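Local coordinates for protein packaging enzyme P4 (Pseudomonas phage phi13, PDB 4BLP) that probably hydrolyses NTP as a hexameric RecA-like packaging motor, using that energy to drive RNA into the viral procapsid, at residues 63-68 and 76-81; 107-112 and 196-201. One frame throughout, in Å; residues are numbered along the deposited sequence.

Contact 1 closes before contact 2 opens along the chain, and their centres lie about 10 Å apart on the same side of the chain's centre. Strand 73-78 ties them together: it is the middle strand of a small antiparallel sheet, with 65-70 on one edge as its hairpin partner in contact 1 and 110-111 on the other edge. Backbone bonds from Val76 N to Phe111 O and from Asp78 N to Val109 O make the join. Contact 2 then sets strand 110-111 on helix 193-205, whose Ala200 touches strand 170-173 of the large mixed sheet. This adds to the hairpin's own direct packing on helices 193-205 and 233-248 of the RecA-like NTPase core.

Contact 1: residues 63-68 and 76-81; sequences PSEILF and VVDKDA
Ser64 meets the start of helix 79-91 with its whole side chain, at the end of a beta hairpin. Its CB rests 3.5 Å from Asp78 OD2 and 3.6 Å from Asp80 OD2, and its OG, turned between the backbone N and the carbonyl carbon (chi1 56°), donates to Asp78 OD2 at 2.7 Å. That bond arrives on the syn side of the carboxylate, somewhat out of its plane. The other oxygen, Asp78 OD1, N-caps the helix by accepting from Ala81 N at 2.9 Å, with a weak second bond from Asp80 N, so the carboxylate is held from both ends. A water bridges Asp78 OD2 to Glu65 OE2; the two acids sit close, and Glu65 is also bound by the backbone N of Leu62, Leu54 and Arg55. The backbone O of Ser64 accepts from Lys79 N at 2.8 Å, just beyond the last bridge pair, Glu65 and Asp78. Ile66 and Val77 form a hydrogen-bonded antiparallel pair, Ile66 CB beside Val77 CG1 at 3.8 Å, the two side chains pointing the same way. Leu67 CD1 meets Val76 CG2 on the Glu65 face. On the other, Ile66 reaches helix 233-248 and Val77 helix 193-205; Phe68 touches both helices.

Contact 2: residues 107-112 and 196-201; sequences RAVVFV and MLAVAL
Val110 sets its two methyls against one side of helix 193-205, where a short edge strand of the three-stranded antiparallel sheet packs on a helix of the RecA-like NTPase fold. Its branches divide the work. CG2 lies over the helix backbone, 3.7 Å from Ala198 N, and also reaches Leu201 CD1 at 4.0 Å. CG1, trans to the backbone N (chi1 175°), turns to Leu197. That residue is modelled in two conformers; in the one described here its side chain stands at about a right angle to that of Val110 and its CD2 lies 4.0 Å from Val110 CG1, a contact that is doubtful for the other. In this conformer the two methyls between them span Leu197 and Leu201, a helical turn apart. The small Ala198, next to Leu197 in sequence, is consistent with the close approach of strand and helix: the CA atoms of Val110 and Ala198 are 5.2 Å apart. All five residues that touch are buried, and the join is van der Waals packing without a hydrogen bond across it. Leu201 carries the layer further, onto Val77 of strand 73-78 and Leu82 of helix 79-91. Val109 also rests on helix 79-91, through Leu82 and Leu85, which places this helix beside the contact. From the turn just before the strand, CB of Val109 is directed toward helix 193-205, 3.9 Å from Ala198 CB.

Contact 1: residues 63-68 and 76-81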
ATOM      1  N   PRO D  63      -3.738  15.428  34.316  1.00 15.88           N
ATOM      2  CA  PRO D  63      -4.387  16.728  34.018  1.00 15.27           C
ATOM      3  C   PRO D  63      -3.467  17.683  33.244  1.00 17.76           C
ATOM      4  O   PRO D  63      -3.964  18.545  32.514  1.00 17.98           O
ATOM      5  CB  PRO D  63      -4.708  17.290  35.414  1.00 18.34           C
ATOM      6  CG  PRO D  63      -4.807  16.046  36.285  1.00 22.12           C
ATOM      7  CD  PRO D  63      -3.740  15.130  35.765  1.00 18.15           C
ATOM      8  N   SER D  64      -2.135  17.511  33.363  1.00 13.52           N
ATOM      9  CA  SER D  64      -1.171  18.361  32.650  1.00 13.12           C
ATOM     10  C   SER D  64      -0.917  17.928  31.185  1.00 16.18           C
ATOM     11  O   SER D  64      -0.292  18.684  30.430  1.00 15.15           O
ATOM     12  CB  SER D  64       0.169  18.356  33.381  1.00 14.23           C
ATOM     13  OG  SER D  64       0.657  17.028  33.528  1.00 13.61           O
ATOM     14  N   GLU D  65      -1.346  16.709  30.798  1.00 11.04           N
ATOM     15  CA  GLU D  65      -1.020  16.189  29.455  1.00 10.01           C
ATOM     16  C   GLU D  65      -2.105  16.414  28.419  1.00 14.28           C
ATOM     17  O   GLU D  65      -3.275  16.169  28.690  1.00 16.25           O
ATOM     18  CB  GLU D  65      -0.756  14.677  29.518  1.00 11.26           C
ATOM     19  CG  GLU D  65       0.515  14.308  30.282  1.00 11.38           C
ATOM     20  CD  GLU D  65       0.750  12.822  30.501  1.00 19.80           C
ATOM     21  OE1 GLU D  65      -0.231  12.068  30.719  1.00 14.11           O
ATOM     22  OE2 GLU D  65       1.937  12.415  30.516  1.00 17.05           O
ATOM     23  N   ILE D  66      -1.727  16.870  27.222  1.00  9.97           N
ATOM     24  CA  ILE D  66      -2.671  16.998  26.110  1.00  9.76           C
ATOM     25  C   ILE D  66      -2.178  16.061  25.009  1.00 10.99           C
ATOM     26  O   ILE D  66      -1.103  16.290  24.461  1.00 11.54           O
ATOM     27  CB  ILE D  66      -2.843  18.428  25.567  1.00 13.07           C
ATOM     28  CG1 ILE D  66      -3.270  19.417  26.681  1.00 15.74           C
ATOM     29  CG2 ILE D  66      -3.882  18.435  24.392  1.00 11.79           C
ATOM     30  CD1 ILE D  66      -3.076  20.894  26.251  1.00 18.21           C
ATOM     31  N   LEU D  67      -2.982  15.067  24.660  1.00  8.62           N
ATOM     32  CA  LEU D  67      -2.657  14.154  23.564  1.00  7.62           C
ATOM     33  C   LEU D  67      -3.198  14.732  22.256  1.00 10.83           C
ATOM     34  O   LEU D  67      -4.352  15.177  22.203  1.00  9.51           O
ATOM     35  CB  LEU D  67      -3.325  12.785  23.829  1.00  8.27           C
ATOM     36  CG  LEU D  67      -3.159  11.711  22.739  1.00 10.86           C
ATOM     37  CD1 LEU D  67      -1.673  11.215  22.681  1.00 10.77           C
ATOM     38  CD2 LEU D  67      -4.110  10.521  23.025  1.00 11.65           C
ATOM     39  N   PHE D  68      -2.383  14.729  21.202  1.00  8.00           N
ATOM     40  CA  PHE D  68      -2.815  15.167  19.876  1.00  6.73           C
ATOM     41  C   PHE D  68      -2.028  14.373  18.841  1.00  8.81           C
ATOM     42  O   PHE D  68      -1.278  13.452  19.195  1.00  7.15           O
ATOM     43  CB  PHE D  68      -2.649  16.693  19.705  1.00  9.64           C
ATOM     44  CG  PHE D  68      -1.232  17.245  19.781  1.00  9.72           C
ATOM     45  CD1 PHE D  68      -0.577  17.371  21.009  1.00 10.79           C
ATOM     46  CD2 PHE D  68      -0.591  17.717  18.639  1.00  9.64           C
ATOM     47  CE1 PHE D  68       0.711  17.946  21.086  1.00 12.32           C
ATOM     48  CE2 PHE D  68       0.677  18.301  18.720  1.00 11.66           C
ATOM     49  CZ  PHE D  68       1.336  18.377  19.934  1.00 10.78           C
ATOM     50  N   VAL D  76       2.374  14.411  22.769  1.00  6.20           N
ATOM     51  CA  VAL D  76       1.828  14.930  24.016  1.00  6.97           C
ATOM     52  C   VAL D  76       2.569  16.200  24.347  1.00  8.71           C
ATOM     53  O   VAL D  76       3.796  16.252  24.215  1.00  9.64           O
ATOM     54  CB  VAL D  76       1.957  13.901  25.170  1.00  8.80           C
ATOM     55  CG1 VAL D  76       1.552  14.537  26.516  1.00  9.71           C
ATOM     56  CG2 VAL D  76       1.098  12.668  24.903  1.00  9.34           C
ATOM     57  N   VAL D  77       1.846  17.222  24.760  1.00  7.54           N
ATOM     58  CA  VAL D  77       2.475  18.406  25.340  1.00  8.55           C
ATOM     59  C   VAL D  77       2.148  18.342  26.861  1.00 10.97           C
ATOM     60  O   VAL D  77       0.992  18.056  27.236  1.00  9.47           O
ATOM     61  CB  VAL D  77       2.081  19.754  24.688  1.00 13.71           C
ATOM     62  CG1 VAL D  77       0.576  19.959  24.712  1.00 15.13           C
ATOM     63  CG2 VAL D  77       2.796  20.931  25.394  1.00 13.76           C
ATOM     64  N   ASP D  78       3.155  18.533  27.716  1.00  9.54           N
ATOM     65  CA  ASP D  78       2.893  18.577  29.163  1.00  8.42           C
ATOM     66  C   ASP D  78       2.934  20.044  29.595  1.00 12.56           C
ATOM     67  O   ASP D  78       3.983  20.695  29.518  1.00 11.43           O
ATOM     68  CB  ASP D  78       3.872  17.704  29.963  1.00  9.86           C
ATOM     69  CG  ASP D  78       3.409  17.616  31.434  1.00 15.93           C
ATOM     70  OD1 ASP D  78       3.554  18.607  32.156  1.00 14.80           O
ATOM     71  OD2 ASP D  78       2.738  16.617  31.799  1.00 17.71           O
ATOM     72  N   LYS D  79       1.768  20.576  30.036  1.00 11.00           N
ATOM     73  CA  LYS D  79       1.630  21.983  30.431  1.00 10.37           C
ATOM     74  C   LYS D  79       2.484  22.343  31.640  1.00 14.41           C
ATOM     75  O   LYS D  79       2.878  23.503  31.758  1.00 13.99           O
ATOM     76  CB  LYS D  79       0.144  22.289  30.768  1.00 10.66           C
ATOM     77  CG  LYS D  79      -0.715  22.220  29.498  1.00 12.68           C
ATOM     78  CD  LYS D  79      -2.189  22.572  29.835  1.00 22.39           C
ATOM     79  CE  LYS D  79      -2.891  21.356  30.385  1.00 43.53           C
ATOM     80  NZ  LYS D  79      -4.268  21.679  30.861  1.00 48.17           N
ATOM     81  N   ASP D  80       2.723  21.384  32.567  1.00 10.57           N
ATOM     82  CA  ASP D  80       3.492  21.677  33.770  1.00 11.74           C
ATOM     83  C   ASP D  80       4.998  21.702  33.451  1.00 15.42           C
ATOM     84  O   ASP D  80       5.731  22.573  33.972  1.00 13.51           O
ATOM     85  CB  ASP D  80       3.184  20.670  34.882  1.00 12.81           C
ATOM     86  CG  ASP D  80       1.810  20.845  35.488  1.00 14.35           C
ATOM     87  OD1 ASP D  80       1.114  21.821  35.109  1.00 13.64           O
ATOM     88  OD2 ASP D  80       1.426  20.003  36.311  1.00 16.19           O
ATOM     89  N   ALA D  81       5.462  20.746  32.623  1.00 11.07           N
ATOM     90  CA  ALA D  81       6.871  20.775  32.179  1.00  9.88           C
ATOM     91  C   ALA D  81       7.097  22.078  31.393  1.00 12.25           C
ATOM     92  O   ALA D  81       8.103  22.763  31.599  1.00 11.98           O
ATOM     93  CB  ALA D  81       7.188  19.554  31.316  1.00 10.84           C
TER
HETATM   94  O   HOH W   1      -4.908  18.439  29.780  1.00 46.50           O
HETATM   95  O   HOH W   2      -3.850  21.676  33.507  1.00 46.51           O
HETATM   96  O   HOH W   3       3.732  14.380  30.990  1.00 13.14           O

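Contact 2: residues 107-112 and 196-201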
ATOM      1  N   ARG D 107      12.871  17.209  26.722  1.00 10.85           N
ATOM      2  CA  ARG D 107      12.131  16.058  26.137  1.00 11.67           C
ATOM      3  C   ARG D 107      10.763  15.871  26.820  1.00 17.22           C
ATOM      4  O   ARG D 107       9.866  15.289  26.228  1.00 17.85           O
ATOM      5  CB  ARG D 107      12.956  14.776  26.317  1.00 14.59           C
ATOM      6  CG  ARG D 107      14.329  14.805  25.612  1.00 18.16           C
ATOM      7  CD  ARG D 107      15.125  13.568  26.045  1.00 30.91           C
ATOM      8  NE  ARG D 107      16.529  13.640  25.655  0.24 40.01           N
ATOM      9  CZ  ARG D 107      16.998  13.266  24.471  0.30 53.87           C
ATOM     10  NH1 ARG D 107      16.177  12.780  23.546  0.50 37.23           N
ATOM     11  NH2 ARG D 107      18.291  13.374  24.200  0.41 39.80           N
ATOM     12  N   ALA D 108      10.636  16.343  28.094  1.00 11.44           N
ATOM     13  CA  ALA D 108       9.383  16.232  28.850  1.00 13.13           C
ATOM     14  C   ALA D 108       8.274  17.171  28.354  1.00 14.25           C
ATOM     15  O   ALA D 108       7.089  16.973  28.690  1.00 14.80           O
ATOM     16  CB  ALA D 108       9.660  16.532  30.320  1.00 14.51           C
ATOM     17  N   VAL D 109       8.648  18.238  27.628  1.00  8.38           N
ATOM     18  CA  VAL D 109       7.694  19.273  27.221  1.00  7.32           C
ATOM     19  C   VAL D 109       6.808  18.770  26.068  1.00  9.62           C
ATOM     20  O   VAL D 109       5.614  18.984  26.103  1.00 10.55           O
ATOM     21  CB  VAL D 109       8.413  20.598  26.835  1.00  9.90           C
ATOM     22  CG1 VAL D 109       7.393  21.661  26.348  1.00 10.29           C
ATOM     23  CG2 VAL D 109       9.232  21.141  28.011  1.00 10.40           C
ATOM     24  N   VAL D 110       7.430  18.193  25.012  1.00  8.24           N
ATOM     25  CA  VAL D 110       6.681  17.618  23.871  1.00  6.51           C
ATOM     26  C   VAL D 110       7.337  16.294  23.610  1.00  8.41           C
ATOM     27  O   VAL D 110       8.581  16.241  23.485  1.00  8.78           O
ATOM     28  CB  VAL D 110       6.683  18.500  22.592  1.00  9.08           C
ATOM     29  CG1 VAL D 110       5.981  17.775  21.420  1.00  8.57           C
ATOM     30  CG2 VAL D 110       6.045  19.869  22.850  1.00  8.87           C
ATOM     31  N   PHE D 111       6.552  15.233  23.541  1.00  6.39           N
ATOM     32  CA  PHE D 111       7.149  13.923  23.299  1.00  6.41           C
ATOM     33  C   PHE D 111       6.177  13.014  22.603  1.00  8.67           C
ATOM     34  O   PHE D 111       4.951  13.240  22.649  1.00  9.00           O
ATOM     35  CB  PHE D 111       7.608  13.269  24.641  1.00  7.18           C
ATOM     36  CG  PHE D 111       6.493  13.060  25.665  1.00  8.50           C
ATOM     37  CD1 PHE D 111       6.142  14.078  26.559  1.00 11.65           C
ATOM     38  CD2 PHE D 111       5.775  11.869  25.700  1.00 10.90           C
ATOM     39  CE1 PHE D 111       5.098  13.901  27.482  1.00 13.85           C
ATOM     40  CE2 PHE D 111       4.715  11.692  26.599  1.00 12.52           C
ATOM     41  CZ  PHE D 111       4.385  12.712  27.497  1.00 12.49           C
ATOM     42  N   VAL D 112       6.722  11.974  21.973  1.00  6.37           N
ATOM     43  CA  VAL D 112       5.879  10.901  21.437  1.00  5.88           C
ATOM     44  C   VAL D 112       5.564   9.929  22.596  1.00  8.22           C
ATOM     45  O   VAL D 112       6.501   9.312  23.150  1.00  8.81           O
ATOM     46  CB  VAL D 112       6.570  10.153  20.268  1.00  8.26           C
ATOM     47  CG1 VAL D 112       5.677   8.985  19.775  1.00  8.66           C
ATOM     48  CG2 VAL D 112       6.860  11.130  19.126  1.00  7.76           C
ATOM     49  N   MET D 196      11.673  20.561  17.962  1.00  8.04           N
ATOM     50  CA  MET D 196      11.232  21.808  17.318  1.00  7.22           C
ATOM     51  C   MET D 196      10.029  22.395  18.065  1.00  9.39           C
ATOM     52  O   MET D 196      10.071  23.566  18.432  1.00  8.54           O
ATOM     53  CB  MET D 196      10.864  21.524  15.847  1.00  8.46           C
ATOM     54  CG  MET D 196      10.444  22.793  15.057  1.00 11.17           C
ATOM     55  SD  MET D 196       8.734  23.344  15.392  1.00 12.09           S
ATOM     56  CE  MET D 196       7.828  21.954  14.647  1.00 11.28           C
ATOM     57  N   LEU D 197       8.991  21.586  18.327  1.00  6.97           N
ATOM     58  CA  LEU D 197       7.793  22.098  18.989  0.56  6.49           C
ATOM     59  C   LEU D 197       8.059  22.521  20.431  1.00  9.71           C
ATOM     60  O   LEU D 197       7.553  23.546  20.845  1.00  9.49           O
ATOM     61  CB  LEU D 197       6.654  21.079  18.954  0.56  6.90           C
ATOM     62  CG  LEU D 197       5.268  21.634  19.340  0.56  9.72           C
ATOM     63  CD1 LEU D 197       4.840  22.898  18.527  0.56 10.34           C
ATOM     64  CD2 LEU D 197       4.223  20.563  19.181  0.56 10.38           C
ATOM     65  N   ALA D 198       8.806  21.722  21.193  1.00  8.13           N
ATOM     66  CA  ALA D 198       9.087  22.053  22.588  1.00  8.60           C
ATOM     67  C   ALA D 198       9.858  23.375  22.663  1.00 10.43           C
ATOM     68  O   ALA D 198       9.495  24.259  23.455  1.00 10.38           O
ATOM     69  CB  ALA D 198       9.880  20.914  23.248  1.00  9.10           C
ATOM     70  N   VAL D 199      10.909  23.516  21.832  1.00  8.10           N
ATOM     71  CA  VAL D 199      11.740  24.735  21.843  1.00  8.71           C
ATOM     72  C   VAL D 199      10.865  25.943  21.451  1.00 10.24           C
ATOM     73  O   VAL D 199      10.951  26.996  22.093  1.00  9.27           O
ATOM     74  CB  VAL D 199      12.983  24.572  20.920  1.00  9.90           C
ATOM     75  CG1 VAL D 199      13.708  25.895  20.695  1.00 10.58           C
ATOM     76  CG2 VAL D 199      13.942  23.562  21.546  1.00  9.12           C
ATOM     77  N   ALA D 200      10.037  25.782  20.413  1.00  8.39           N
ATOM     78  CA  ALA D 200       9.122  26.859  19.982  1.00  8.44           C
ATOM     79  C   ALA D 200       8.170  27.265  21.097  1.00  9.84           C
ATOM     80  O   ALA D 200       8.005  28.471  21.364  1.00  9.29           O
ATOM     81  CB  ALA D 200       8.327  26.409  18.747  1.00  8.17           C
ATOM     82  N   LEU D 201       7.509  26.280  21.726  1.00  9.07           N
ATOM     83  CA  LEU D 201       6.548  26.583  22.810  1.00  8.90           C
ATOM     84  C   LEU D 201       7.250  27.226  24.003  1.00 10.85           C
ATOM     85  O   LEU D 201       6.691  28.132  24.622  1.00 10.32           O
ATOM     86  CB  LEU D 201       5.813  25.310  23.255  1.00  8.50           C
ATOM     87  CG  LEU D 201       4.892  24.728  22.146  1.00  9.37           C
ATOM     88  CD1 LEU D 201       4.257  23.408  22.624  1.00  9.93           C
ATOM     89  CD2 LEU D 201       3.770  25.779  21.789  1.00  9.80           C
TER